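Long-range contact in OxsB protein (Bacillus megaterium, PDB 5UL3), which catalyses the cobalamin- and S-adenosylmethionine-dependent oxidative ring contraction of dAMP to an oxetane aldehyde in oxetanocin A biosynthesis: residues 452-466 with 492-504. Sequence-based numbering, arbitrary orientation.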
ATOM      1  N   SER A 452      26.360  -1.258  -0.954  1.00 27.41           N
ATOM      2  CA  SER A 452      26.142  -2.642  -0.550  1.00 32.21           C
ATOM      3  C   SER A 452      26.404  -2.832   0.942  1.00 32.44           C
ATOM      4  O   SER A 452      25.563  -3.372   1.671  1.00 30.58           O
ATOM      5  CB  SER A 452      27.045  -3.559  -1.379  1.00 32.83           C
ATOM      6  OG  SER A 452      26.704  -4.907  -1.155  1.00 39.24           O
ATOM      7  N   GLU A 453      27.570  -2.385   1.427  1.00 30.31           N
ATOM      8  CA  GLU A 453      27.877  -2.596   2.839  1.00 33.15           C
ATOM      9  C   GLU A 453      26.901  -1.845   3.745  1.00 35.36           C
ATOM     10  O   GLU A 453      26.543  -2.338   4.823  1.00 25.79           O
ATOM     11  CB  GLU A 453      29.319  -2.189   3.145  1.00 37.23           C
ATOM     12  CG  GLU A 453      29.833  -2.747   4.473  1.00 50.25           C
ATOM     13  CD  GLU A 453      30.074  -4.260   4.432  1.00 57.46           C
ATOM     14  OE1 GLU A 453      30.289  -4.804   3.328  1.00 53.32           O
ATOM     15  OE2 GLU A 453      30.048  -4.905   5.508  1.00 56.13           O
ATOM     16  N   GLN A 454      26.467  -0.649   3.333  1.00 28.59           N
ATOM     17  CA  GLN A 454      25.492   0.092   4.127  1.00 27.38           C
ATOM     18  C   GLN A 454      24.189  -0.683   4.255  1.00 24.49           C
ATOM     19  O   GLN A 454      23.552  -0.675   5.314  1.00 27.97           O
ATOM     20  CB  GLN A 454      25.231   1.451   3.494  1.00 25.99           C
ATOM     21  CG  GLN A 454      24.121   2.290   4.108  1.00 25.35           C
ATOM     22  CD  GLN A 454      23.963   3.597   3.328  1.00 28.03           C
ATOM     23  OE1 GLN A 454      24.487   3.710   2.226  1.00 30.13           O
ATOM     24  NE2 GLN A 454      23.240   4.561   3.880  1.00 26.20           N
ATOM     25  N   ASN A 455      23.775  -1.353   3.178  1.00 24.17           N
ATOM     26  CA  ASN A 455      22.560  -2.161   3.245  1.00 25.87           C
ATOM     27  C   ASN A 455      22.719  -3.308   4.237  1.00 29.29           C
ATOM     28  O   ASN A 455      21.803  -3.589   5.020  1.00 26.27           O
ATOM     29  CB  ASN A 455      22.223  -2.694   1.854  1.00 27.45           C
ATOM     30  CG  ASN A 455      21.604  -1.640   0.963  1.00 32.27           C
ATOM     31  OD1 ASN A 455      20.821  -0.819   1.416  1.00 37.79           O
ATOM     32  ND2 ASN A 455      21.937  -1.671  -0.313  1.00 33.61           N
ATOM     33  N   ILE A 456      23.868  -3.994   4.204  1.00 30.93           N
ATOM     34  CA  ILE A 456      24.137  -5.066   5.165  1.00 28.92           C
ATOM     35  C   ILE A 456      23.980  -4.551   6.592  1.00 26.44           C
ATOM     36  O   ILE A 456      23.306  -5.166   7.428  1.00 26.20           O
ATOM     37  CB  ILE A 456      25.544  -5.648   4.940  1.00 31.02           C
ATOM     38  CG1 ILE A 456      25.620  -6.422   3.621  1.00 32.42           C
ATOM     39  CG2 ILE A 456      25.961  -6.505   6.138  1.00 33.32           C
ATOM     40  CD1 ILE A 456      24.776  -7.722   3.617  1.00 30.06           C
ATOM     41  N   ILE A 457      24.590  -3.402   6.890  1.00 24.54           N
ATOM     42  CA  ILE A 457      24.556  -2.898   8.257  1.00 23.30           C
ATOM     43  C   ILE A 457      23.138  -2.504   8.665  1.00 27.15           C
ATOM     44  O   ILE A 457      22.736  -2.722   9.810  1.00 23.97           O
ATOM     45  CB  ILE A 457      25.548  -1.733   8.419  1.00 25.75           C
ATOM     46  CG1 ILE A 457      26.982  -2.264   8.308  1.00 30.60           C
ATOM     47  CG2 ILE A 457      25.342  -1.034   9.765  1.00 24.27           C
ATOM     48  CD1 ILE A 457      28.007  -1.181   8.005  1.00 37.31           C
ATOM     49  N   ALA A 458      22.361  -1.912   7.749  1.00 25.22           N
ATOM     50  CA  ALA A 458      20.981  -1.583   8.086  1.00 25.06           C
ATOM     51  C   ALA A 458      20.223  -2.841   8.495  1.00 25.71           C
ATOM     52  O   ALA A 458      19.476  -2.831   9.477  1.00 25.50           O
ATOM     53  CB  ALA A 458      20.277  -0.899   6.908  1.00 21.88           C
ATOM     54  N   LEU A 459      20.418  -3.935   7.760  1.00 25.88           N
ATOM     55  CA  LEU A 459      19.703  -5.178   8.074  1.00 25.89           C
ATOM     56  C   LEU A 459      20.159  -5.747   9.407  1.00 28.32           C
ATOM     57  O   LEU A 459      19.354  -6.290  10.175  1.00 25.75           O
ATOM     58  CB  LEU A 459      19.909  -6.210   6.965  1.00 24.23           C
ATOM     59  CG  LEU A 459      19.433  -5.828   5.565  1.00 27.28           C
ATOM     60  CD1 LEU A 459      19.703  -6.982   4.572  1.00 27.77           C
ATOM     61  CD2 LEU A 459      17.968  -5.421   5.580  1.00 28.08           C
ATOM     62  N   ARG A 460      21.450  -5.624   9.692  1.00 24.71           N
ATOM     63  CA  ARG A 460      22.004  -6.060  10.970  1.00 28.03           C
ATOM     64  C   ARG A 460      21.360  -5.316  12.139  1.00 26.47           C
ATOM     65  O   ARG A 460      20.953  -5.925  13.140  1.00 26.93           O
ATOM     66  CB  ARG A 460      23.521  -5.832  10.927  1.00 32.45           C
ATOM     67  CG  ARG A 460      24.351  -6.510  11.989  1.00 39.66           C
ATOM     68  CD  ARG A 460      25.848  -6.207  11.794  1.00 37.08           C
ATOM     69  NE  ARG A 460      26.432  -6.878  10.637  1.00 37.31           N
ATOM     70  CZ  ARG A 460      27.553  -6.494  10.036  1.00 34.48           C
ATOM     71  NH1 ARG A 460      28.221  -5.426  10.471  1.00 40.75           N
ATOM     72  NH2 ARG A 460      28.006  -7.167   8.993  1.00 39.12           N
ATOM     73  N   LEU A 461      21.265  -3.989  12.033  1.00 26.12           N
ATOM     74  CA  LEU A 461      20.707  -3.186  13.115  1.00 21.88           C
ATOM     75  C   LEU A 461      19.225  -3.481  13.346  1.00 26.83           C
ATOM     76  O   LEU A 461      18.789  -3.650  14.491  1.00 26.16           O
ATOM     77  CB  LEU A 461      20.925  -1.694  12.812  1.00 27.83           C
ATOM     78  CG  LEU A 461      22.397  -1.270  12.804  1.00 25.49           C
ATOM     79  CD1 LEU A 461      22.603   0.091  12.107  1.00 26.10           C
ATOM     80  CD2 LEU A 461      22.941  -1.210  14.243  1.00 28.24           C
ATOM     81  N   VAL A 462      18.433  -3.535  12.275  1.00 26.22           N
ATOM     82  CA  VAL A 462      16.995  -3.749  12.454  1.00 22.68           C
ATOM     83  C   VAL A 462      16.728  -5.161  12.955  1.00 25.58           C
ATOM     84  O   VAL A 462      15.909  -5.361  13.861  1.00 25.20           O
ATOM     85  CB  VAL A 462      16.223  -3.467  11.153  1.00 22.95           C
ATOM     86  CG1 VAL A 462      14.724  -3.817  11.350  1.00 28.84           C
ATOM     87  CG2 VAL A 462      16.365  -1.968  10.764  1.00 24.54           C
ATOM     88  N   SER A 463      17.412  -6.154  12.385  1.00 24.29           N
ATOM     89  CA  SER A 463      17.153  -7.530  12.823  1.00 26.17           C
ATOM     90  C   SER A 463      17.594  -7.750  14.269  1.00 29.48           C
ATOM     91  O   SER A 463      16.914  -8.472  15.017  1.00 27.76           O
ATOM     92  CB  SER A 463      17.822  -8.529  11.877  1.00 28.16           C
ATOM     93  OG  SER A 463      19.233  -8.399  11.856  1.00 28.92           O
ATOM     94  N   ALA A 464      18.679  -7.096  14.704  1.00 27.70           N
ATOM     95  CA  ALA A 464      19.120  -7.232  16.089  1.00 25.33           C
ATOM     96  C   ALA A 464      18.079  -6.724  17.077  1.00 31.24           C
ATOM     97  O   ALA A 464      18.085  -7.152  18.236  1.00 29.47           O
ATOM     98  CB  ALA A 464      20.461  -6.503  16.302  1.00 22.94           C
ATOM     99  N   LEU A 465      17.190  -5.820  16.657  1.00 24.78           N
ATOM    100  CA  LEU A 465      16.128  -5.350  17.535  1.00 25.89           C
ATOM    101  C   LEU A 465      14.919  -6.280  17.571  1.00 26.31           C
ATOM    102  O   LEU A 465      13.936  -5.949  18.238  1.00 33.47           O
ATOM    103  CB  LEU A 465      15.688  -3.954  17.107  1.00 31.77           C
ATOM    104  CG  LEU A 465      16.809  -2.915  17.169  1.00 27.19           C
ATOM    105  CD1 LEU A 465      16.359  -1.611  16.512  1.00 28.59           C
ATOM    106  CD2 LEU A 465      17.199  -2.667  18.616  1.00 30.66           C
ATOM    107  N   GLY A 466      14.960  -7.412  16.876  1.00 30.49           N
ATOM    108  CA  GLY A 466      13.843  -8.354  16.901  1.00 29.12           C
ATOM    109  C   GLY A 466      12.730  -8.056  15.920  1.00 35.50           C
ATOM    110  O   GLY A 466      11.672  -8.697  15.980  1.00 33.99           O
ATOM    111  N   PHE A 492      26.313 -10.582  -2.310  1.00 29.89           N
ATOM    112  CA  PHE A 492      25.543  -9.872  -1.291  1.00 26.59           C
ATOM    113  C   PHE A 492      24.466 -10.762  -0.672  1.00 26.55           C
ATOM    114  O   PHE A 492      24.339 -10.843   0.557  1.00 28.22           O
ATOM    115  CB  PHE A 492      24.905  -8.622  -1.907  1.00 26.70           C
ATOM    116  CG  PHE A 492      23.937  -7.897  -0.992  1.00 27.39           C
ATOM    117  CD1 PHE A 492      24.384  -6.920  -0.108  1.00 28.83           C
ATOM    118  CD2 PHE A 492      22.581  -8.173  -1.041  1.00 29.28           C
ATOM    119  CE1 PHE A 492      23.496  -6.233   0.717  1.00 31.08           C
ATOM    120  CE2 PHE A 492      21.689  -7.492  -0.207  1.00 24.69           C
ATOM    121  CZ  PHE A 492      22.154  -6.520   0.670  1.00 30.16           C
ATOM    122  N   LEU A 493      23.666 -11.415  -1.519  1.00 27.89           N
ATOM    123  CA  LEU A 493      22.541 -12.221  -1.061  1.00 29.03           C
ATOM    124  C   LEU A 493      22.972 -13.454  -0.276  1.00 30.91           C
ATOM    125  O   LEU A 493      22.187 -13.963   0.529  1.00 28.04           O
ATOM    126  CB  LEU A 493      21.689 -12.640  -2.259  1.00 27.85           C
ATOM    127  CG  LEU A 493      20.966 -11.470  -2.929  1.00 25.77           C
ATOM    128  CD1 LEU A 493      20.528 -11.902  -4.285  1.00 30.80           C
ATOM    129  CD2 LEU A 493      19.750 -11.043  -2.086  1.00 23.68           C
ATOM    130  N   GLU A 494      24.185 -13.945  -0.495  1.00 28.28           N
ATOM    131  CA  GLU A 494      24.722 -15.086   0.237  1.00 31.90           C
ATOM    132  C   GLU A 494      25.392 -14.698   1.551  1.00 31.34           C
ATOM    133  O   GLU A 494      25.813 -15.587   2.295  1.00 34.54           O
ATOM    134  CB  GLU A 494      25.708 -15.856  -0.654  1.00 30.77           C
ATOM    135  CG  GLU A 494      25.016 -16.619  -1.759  1.00 28.53           C
ATOM    136  CD  GLU A 494      25.941 -17.051  -2.880  1.00 33.68           C
ATOM    137  OE1 GLU A 494      27.133 -17.315  -2.601  1.00 41.87           O
ATOM    138  OE2 GLU A 494      25.470 -17.111  -4.042  1.00 31.91           O
ATOM    139  N   ARG A 495      25.498 -13.409   1.872  1.00 29.45           N
ATOM    140  CA  ARG A 495      26.164 -13.015   3.111  1.00 27.89           C
ATOM    141  C   ARG A 495      25.380 -13.510   4.320  1.00 34.38           C
ATOM    142  O   ARG A 495      24.152 -13.384   4.377  1.00 29.25           O
ATOM    143  CB  ARG A 495      26.345 -11.500   3.168  1.00 28.17           C
ATOM    144  CG  ARG A 495      27.458 -11.040   2.229  1.00 32.23           C
ATOM    145  CD  ARG A 495      27.761  -9.592   2.386  1.00 40.26           C
ATOM    146  NE  ARG A 495      28.318  -9.280   3.693  1.00 39.63           N
ATOM    147  CZ  ARG A 495      28.903  -8.125   3.981  1.00 41.31           C
ATOM    148  NH1 ARG A 495      29.007  -7.192   3.045  1.00 43.58           N
ATOM    149  NH2 ARG A 495      29.375  -7.900   5.197  1.00 41.89           N
ATOM    150  N   THR A 496      26.098 -14.085   5.286  1.00 35.86           N
ATOM    151  CA  THR A 496      25.502 -14.589   6.516  1.00 31.38           C
ATOM    152  C   THR A 496      25.857 -13.729   7.726  1.00 33.98           C
ATOM    153  O   THR A 496      25.539 -14.100   8.862  1.00 36.92           O
ATOM    154  CB  THR A 496      25.926 -16.049   6.745  1.00 30.93           C
ATOM    155  OG1 THR A 496      27.360 -16.149   6.730  1.00 34.89           O
ATOM    156  CG2 THR A 496      25.357 -16.930   5.647  1.00 36.02           C
ATOM    157  N   ASP A 497      26.489 -12.579   7.515  1.00 33.82           N
ATOM    158  CA  ASP A 497      26.821 -11.681   8.615  1.00 32.95           C
ATOM    159  C   ASP A 497      25.900 -10.472   8.671  1.00 34.47           C
ATOM    160  O   ASP A 497      26.263  -9.445   9.254  1.00 36.02           O
ATOM    161  CB  ASP A 497      28.279 -11.237   8.513  1.00 38.29           C
ATOM    162  CG  ASP A 497      28.556 -10.443   7.260  1.00 43.07           C
ATOM    163  OD1 ASP A 497      27.805 -10.596   6.274  1.00 39.23           O
ATOM    164  OD2 ASP A 497      29.536  -9.668   7.256  1.00 50.51           O
ATOM    165  N   ALA A 498      24.710 -10.573   8.085  1.00 32.31           N
ATOM    166  CA  ALA A 498      23.750  -9.479   8.081  1.00 31.37           C
ATOM    167  C   ALA A 498      22.585  -9.729   9.025  1.00 28.50           C
ATOM    168  O   ALA A 498      22.243  -8.865   9.831  1.00 31.32           O
ATOM    169  CB  ALA A 498      23.221  -9.244   6.655  1.00 28.79           C
ATOM    170  N   LEU A 499      21.975 -10.908   8.976  1.00 28.48           N
ATOM    171  CA  LEU A 499      20.770 -11.144   9.764  1.00 27.93           C
ATOM    172  C   LEU A 499      21.146 -11.576  11.178  1.00 33.74           C
ATOM    173  O   LEU A 499      21.816 -12.599  11.368  1.00 33.04           O
ATOM    174  CB  LEU A 499      19.884 -12.186   9.078  1.00 32.89           C
ATOM    175  CG  LEU A 499      19.525 -11.854   7.621  1.00 30.93           C
ATOM    176  CD1 LEU A 499      18.685 -12.958   6.984  1.00 29.40           C
ATOM    177  CD2 LEU A 499      18.802 -10.503   7.532  1.00 27.11           C
ATOM    178  N   MET A 500      20.719 -10.791  12.163  1.00 27.05           N
ATOM    179  CA  MET A 500      21.013 -11.031  13.567  1.00 28.44           C
ATOM    180  C   MET A 500      19.794 -11.606  14.272  1.00 29.04           C
ATOM    181  O   MET A 500      18.648 -11.272  13.952  1.00 30.36           O
ATOM    182  CB  MET A 500      21.428  -9.743  14.283  1.00 26.53           C
ATOM    183  CG  MET A 500      22.669  -9.070  13.729  1.00 29.97           C
ATOM    184  SD  MET A 500      24.180 -10.018  14.025  1.00 32.19           S
ATOM    185  CE  MET A 500      24.533 -10.524  12.361  1.00 33.32           C
ATOM    186  N   LYS A 501      20.055 -12.470  15.252  1.00 31.39           N
ATOM    187  CA  LYS A 501      19.019 -12.859  16.182  1.00 28.24           C
ATOM    188  C   LYS A 501      18.619 -11.649  17.012  1.00 31.47           C
ATOM    189  O   LYS A 501      19.394 -10.700  17.140  1.00 29.94           O
ATOM    190  CB  LYS A 501      19.512 -13.958  17.118  1.00 37.49           C
ATOM    191  CG  LYS A 501      19.871 -15.260  16.451  1.00 32.22           C
ATOM    192  CD  LYS A 501      20.478 -16.209  17.481  1.00 39.84           C
ATOM    193  CE  LYS A 501      20.568 -17.629  16.949  1.00 48.08           C
ATOM    194  NZ  LYS A 501      21.269 -18.529  17.904  1.00 58.51           N
ATOM    195  N   PRO A 502      17.416 -11.657  17.589  1.00 29.00           N
ATOM    196  CA  PRO A 502      17.067 -10.610  18.560  1.00 29.21           C
ATOM    197  C   PRO A 502      18.074 -10.609  19.694  1.00 40.93           C
ATOM    198  O   PRO A 502      18.313 -11.633  20.336  1.00 38.62           O
ATOM    199  CB  PRO A 502      15.665 -11.018  19.043  1.00 31.06           C
ATOM    200  CG  PRO A 502      15.108 -11.834  17.915  1.00 31.29           C
ATOM    201  CD  PRO A 502      16.286 -12.569  17.329  1.00 34.88           C
ATOM    202  N   ILE A 503      18.680  -9.453  19.931  1.00 31.15           N
ATOM    203  CA  ILE A 503      19.771  -9.331  20.888  1.00 35.84           C
ATOM    204  C   ILE A 503      19.208  -8.771  22.183  1.00 38.03           C
ATOM    205  O   ILE A 503      18.496  -7.762  22.173  1.00 41.68           O
ATOM    206  CB  ILE A 503      20.900  -8.439  20.341  1.00 34.34           C
ATOM    207  CG1 ILE A 503      21.567  -9.111  19.139  1.00 32.45           C
ATOM    208  CG2 ILE A 503      21.927  -8.165  21.426  1.00 43.07           C
ATOM    209  CD1 ILE A 503      22.711  -8.315  18.540  1.00 35.46           C
ATOM    210  N   ASP A 504      19.506  -9.433  23.300  1.00 40.76           N
ATOM    211  CA  ASP A 504      19.124  -8.890  24.598  1.00 49.75           C
ATOM    212  C   ASP A 504      19.991  -7.671  24.874  1.00 40.06           C
ATOM    213  O   ASP A 504      21.202  -7.799  25.075  1.00 41.38           O
ATOM    214  CB  ASP A 504      19.283  -9.942  25.693  1.00 54.03           C
ATOM    215  CG  ASP A 504      18.572  -9.555  26.990  1.00 70.75           C
ATOM    216  OD1 ASP A 504      18.532  -8.350  27.328  1.00 61.27           O
ATOM    217  OD2 ASP A 504      18.045 -10.463  27.671  1.00 86.36           O
TER
HETATM  218  O   HOH W   1      16.101  -6.535  21.048  1.00 49.61           O
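A salt-bridge network of E453, R460, R495 and D497 fastens helix 452-464 of the partial TIM-barrel radical SAM domain to the irregular chain after helix 484-493. R495 meets E453 end-on: NH1 lies 2.7 Å from E453 OE1, the bond nearly straight at 170°, and NH2 bonds to OE2. With NE and NH2 it also grips D497 side-on, one nitrogen to each carboxylate oxygen, so both acids lie at its guanidinium edge and fix its rotation. I456 CG1 sits over one face of that group, 3.5 Å from R495 NH1, while I456 CD1 reaches F492 CE1 at 3.5 Å and the methyl of A498. R460 bends at chi3 (-71°), bringing NE and NH2 each 2.9 Å from the backbone O of D497; the ionic link is the longer approach of R460 NH2 to D497 OD2, 3.4 Å. R460 NH1 bonds to L517 O of helix 510-519. Farther along, M500 CG packs 3.5 Å from R460 CG. Helix 452-464 lies in the beta-alpha-beta crossover between adjacent parallel strands 432-436 and 470-473, which also holds helix 440-445. S463 OG donates to L459 O within its own helix and accepts from M500 N at 2.8 Å. At the C-terminal end, where G466 closes the last turn in a Schellman motif, I503 N donates to A464 O (2.9 Å, 168°).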